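Local structure of elongation factor 1-beta (Pyrococcus horikoshii OT-3, 7CSL) at residues Glu26-Val31 with Leu53-Leu58. The protein probably promotes the exchange of GDP for GTP on elongation factor 1-alpha, regenerating the form that carries aminoacyl-tRNA in translation. Sequence-based numbering, arbitrary orientation.
Sequences EKLKKV and LKFYVL
In the ferredoxin-like alpha-beta sandwich of the EF-1 guanine nucleotide exchange domain, where two helices lie on one face of a four-stranded antiparallel sheet, Leu28 of helix 21-29 meets Leu53 and Phe55 of strand 50-59. The pairing illustrates how a helix is seated on a sheet by a few apolar side chains, with no hydrogen bond between the two segments. Phe55 projects from an inner strand toward the helix, and its ring ends against Leu28: CZ lies 3.4 Å from Leu28 CD1 and 3.5 Å from Leu28 CB, so the leucine grips the outer end of the ring with both its root and one branch. The two side chains cross at nearly a right angle. With CG beside its backbone N (chi1 -69°) and CD1 anti to CA (chi2 166°), Leu28 sets CD1 where it touches both the ring and Leu53, 3.6 Å from Leu53 CD2. Phe74 of helix 67-75 meets the same phenylalanine with ring planes inclined at about 55°, and Val12 of the neighbouring strand touches both Leu28 and Phe55. Were the ring cut back to an alanine, Leu28 CB and CD1 would probably face a gap and Phe74 would lose this aromatic contact. At the margin, Lys29 divides its roles: NZ forms a salt bridge with Glu25, while the aliphatic CG stands near the ring plane, 4.1 Å from the edge atom CE2 of Phe55.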
ATOM      1  N   GLU C  26      24.380   1.763  12.938  1.00 50.05           N
ATOM      2  CA  GLU C  26      24.541   1.812  14.387  1.00 50.74           C
ATOM      3  C   GLU C  26      23.850   3.036  14.993  1.00 47.40           C
ATOM      4  O   GLU C  26      23.311   2.942  16.096  1.00 49.82           O
ATOM      5  CB  GLU C  26      26.039   1.790  14.780  1.00 57.08           C
ATOM      6  CG  GLU C  26      26.298   1.396  16.234  1.00 64.68           C
ATOM      7  CD  GLU C  26      27.622   1.921  16.800  1.00 73.32           C
ATOM      8  OE1 GLU C  26      28.699   1.536  16.280  1.00 66.15           O
ATOM      9  OE2 GLU C  26      27.583   2.705  17.782  1.00 72.12           O
ATOM     10  N   LYS C  27      23.918   4.177  14.297  1.00 47.78           N
ATOM     11  CA  LYS C  27      23.340   5.441  14.776  1.00 49.45           C
ATOM     12  C   LYS C  27      21.831   5.437  14.687  1.00 48.32           C
ATOM     13  O   LYS C  27      21.117   5.942  15.581  1.00 43.42           O
ATOM     14  CB  LYS C  27      23.869   6.653  13.976  1.00 53.93           C
ATOM     15  CG  LYS C  27      25.105   7.318  14.589  1.00 61.58           C
ATOM     16  CD  LYS C  27      26.042   7.910  13.544  1.00 68.69           C
ATOM     17  CE  LYS C  27      27.069   8.875  14.146  1.00 74.36           C
ATOM     18  NZ  LYS C  27      26.712  10.312  13.911  1.00 78.70           N
ATOM     19  N   LEU C  28      21.342   4.924  13.568  1.00 42.70           N
ATOM     20  CA  LEU C  28      19.908   4.792  13.353  1.00 43.84           C
ATOM     21  C   LEU C  28      19.285   3.848  14.372  1.00 40.36           C
ATOM     22  O   LEU C  28      18.198   4.100  14.867  1.00 41.36           O
ATOM     23  CB  LEU C  28      19.660   4.239  11.958  1.00 39.56           C
ATOM     24  CG  LEU C  28      20.010   5.215  10.860  1.00 39.44           C
ATOM     25  CD1 LEU C  28      20.056   4.464   9.516  1.00 37.84           C
ATOM     26  CD2 LEU C  28      19.014   6.360  10.850  1.00 40.54           C
ATOM     27  N   LYS C  29      19.978   2.761  14.682  1.00 42.43           N
ATOM     28  CA  LYS C  29      19.450   1.817  15.665  1.00 42.38           C
ATOM     29  C   LYS C  29      19.198   2.503  17.014  1.00 45.70           C
ATOM     30  O   LYS C  29      18.168   2.269  17.622  1.00 38.00           O
ATOM     31  CB  LYS C  29      20.352   0.606  15.807  1.00 45.23           C
ATOM     32  CG  LYS C  29      20.224  -0.391  14.665  1.00 44.68           C
ATOM     33  CD  LYS C  29      21.382  -1.381  14.658  1.00 47.65           C
ATOM     34  CE  LYS C  29      21.060  -2.584  13.797  1.00 49.00           C
ATOM     35  NZ  LYS C  29      22.248  -3.448  13.552  1.00 55.06           N
ATOM     36  N   LYS C  30      20.089   3.410  17.424  1.00 45.77           N
ATOM     37  CA  LYS C  30      19.984   4.080  18.729  1.00 45.36           C
ATOM     38  C   LYS C  30      18.819   5.082  18.848  1.00 44.23           C
ATOM     39  O   LYS C  30      18.510   5.488  19.952  1.00 44.83           O
ATOM     40  CB  LYS C  30      21.315   4.794  19.082  1.00 49.72           C
ATOM     41  CG  LYS C  30      22.495   3.833  19.274  1.00 53.86           C
ATOM     42  CD  LYS C  30      23.847   4.569  19.341  1.00 57.99           C
ATOM     43  CE  LYS C  30      23.958   5.412  20.604  1.00 64.66           C
ATOM     44  NZ  LYS C  30      25.365   5.645  21.072  1.00 73.97           N
ATOM     45  N   VAL C  31      18.226   5.524  17.730  1.00 44.47           N
ATOM     46  CA  VAL C  31      17.120   6.502  17.765  1.00 40.88           C
ATOM     47  C   VAL C  31      15.731   5.891  17.537  1.00 44.94           C
ATOM     48  O   VAL C  31      14.778   6.613  17.589  1.00 42.65           O
ATOM     49  CB  VAL C  31      17.302   7.690  16.774  1.00 45.46           C
ATOM     50  CG1 VAL C  31      18.614   8.404  17.035  1.00 45.12           C
ATOM     51  CG2 VAL C  31      17.186   7.262  15.285  1.00 43.57           C
ATOM     52  N   LEU C  53      19.489   1.316   3.417  1.00 38.02           N
ATOM     53  CA  LEU C  53      19.310   0.480   4.604  1.00 39.28           C
ATOM     54  C   LEU C  53      17.789   0.320   4.769  1.00 41.22           C
ATOM     55  O   LEU C  53      17.062   1.318   4.831  1.00 42.25           O
ATOM     56  CB  LEU C  53      19.876   1.149   5.829  1.00 41.32           C
ATOM     57  CG  LEU C  53      21.373   1.079   6.208  1.00 45.82           C
ATOM     58  CD1 LEU C  53      22.310   1.105   5.043  1.00 48.03           C
ATOM     59  CD2 LEU C  53      21.681   2.214   7.161  1.00 47.06           C
ATOM     60  N   LYS C  54      17.331  -0.923   4.851  1.00 42.01           N
ATOM     61  CA  LYS C  54      15.918  -1.251   5.091  1.00 40.19           C
ATOM     62  C   LYS C  54      15.734  -1.855   6.481  1.00 36.57           C
ATOM     63  O   LYS C  54      16.158  -2.956   6.756  1.00 33.21           O
ATOM     64  CB  LYS C  54      15.409  -2.160   3.982  1.00 49.12           C
ATOM     65  CG  LYS C  54      15.113  -1.375   2.707  1.00 51.05           C
ATOM     66  CD  LYS C  54      14.998  -2.289   1.492  1.00 59.18           C
ATOM     67  CE  LYS C  54      13.812  -3.234   1.529  1.00 60.61           C
ATOM     68  NZ  LYS C  54      14.163  -4.604   2.002  1.00 67.41           N
ATOM     69  N   PHE C  55      15.155  -1.048   7.364  1.00 33.70           N
ATOM     70  CA  PHE C  55      14.858  -1.377   8.738  1.00 33.60           C
ATOM     71  C   PHE C  55      13.468  -2.003   8.887  1.00 32.88           C
ATOM     72  O   PHE C  55      12.471  -1.375   8.585  1.00 35.91           O
ATOM     73  CB  PHE C  55      14.922  -0.104   9.590  1.00 32.03           C
ATOM     74  CG  PHE C  55      16.330   0.404   9.816  1.00 34.06           C
ATOM     75  CD1 PHE C  55      17.018   1.047   8.808  1.00 35.48           C
ATOM     76  CD2 PHE C  55      16.963   0.233  11.044  1.00 36.96           C
ATOM     77  CE1 PHE C  55      18.304   1.513   9.029  1.00 38.22           C
ATOM     78  CE2 PHE C  55      18.242   0.692  11.272  1.00 34.24           C
ATOM     79  CZ  PHE C  55      18.919   1.307  10.267  1.00 36.99           C
ATOM     80  N   TYR C  56      13.427  -3.228   9.383  1.00 34.60           N
ATOM     81  CA  TYR C  56      12.180  -3.943   9.670  1.00 32.32           C
ATOM     82  C   TYR C  56      11.788  -3.584  11.101  1.00 36.32           C
ATOM     83  O   TYR C  56      12.144  -4.275  12.061  1.00 42.56           O
ATOM     84  CB  TYR C  56      12.363  -5.425   9.429  1.00 38.66           C
ATOM     85  CG  TYR C  56      12.542  -5.709   7.966  1.00 36.11           C
ATOM     86  CD1 TYR C  56      13.705  -5.299   7.288  1.00 37.63           C
ATOM     87  CD2 TYR C  56      11.549  -6.328   7.233  1.00 42.25           C
ATOM     88  CE1 TYR C  56      13.859  -5.494   5.926  1.00 42.03           C
ATOM     89  CE2 TYR C  56      11.705  -6.562   5.857  1.00 40.76           C
ATOM     90  CZ  TYR C  56      12.868  -6.141   5.208  1.00 42.60           C
ATOM     91  OH  TYR C  56      13.059  -6.349   3.840  1.00 48.60           O
ATOM     92  N   VAL C  57      11.072  -2.476  11.230  1.00 33.60           N
ATOM     93  CA  VAL C  57      10.675  -1.965  12.550  1.00 33.68           C
ATOM     94  C   VAL C  57       9.434  -2.721  13.034  1.00 36.68           C
ATOM     95  O   VAL C  57       8.470  -2.812  12.299  1.00 36.15           O
ATOM     96  CB  VAL C  57      10.400  -0.457  12.500  1.00 35.42           C
ATOM     97  CG1 VAL C  57      10.145   0.138  13.890  1.00 34.81           C
ATOM     98  CG2 VAL C  57      11.603   0.296  11.889  1.00 37.75           C
ATOM     99  N   LEU C  58       9.468  -3.183  14.296  1.00 35.13           N
ATOM    100  CA  LEU C  58       8.363  -3.825  14.965  1.00 35.65           C
ATOM    101  C   LEU C  58       7.556  -2.812  15.757  1.00 33.90           C
ATOM    102  O   LEU C  58       8.095  -1.951  16.492  1.00 34.84           O
ATOM    103  CB  LEU C  58       8.857  -4.932  15.912  1.00 34.94           C
ATOM    104  CG  LEU C  58       9.776  -5.940  15.238  1.00 40.01           C
ATOM    105  CD1 LEU C  58      10.403  -6.886  16.235  1.00 38.44           C
ATOM    106  CD2 LEU C  58       8.986  -6.666  14.138  1.00 43.71           C
TER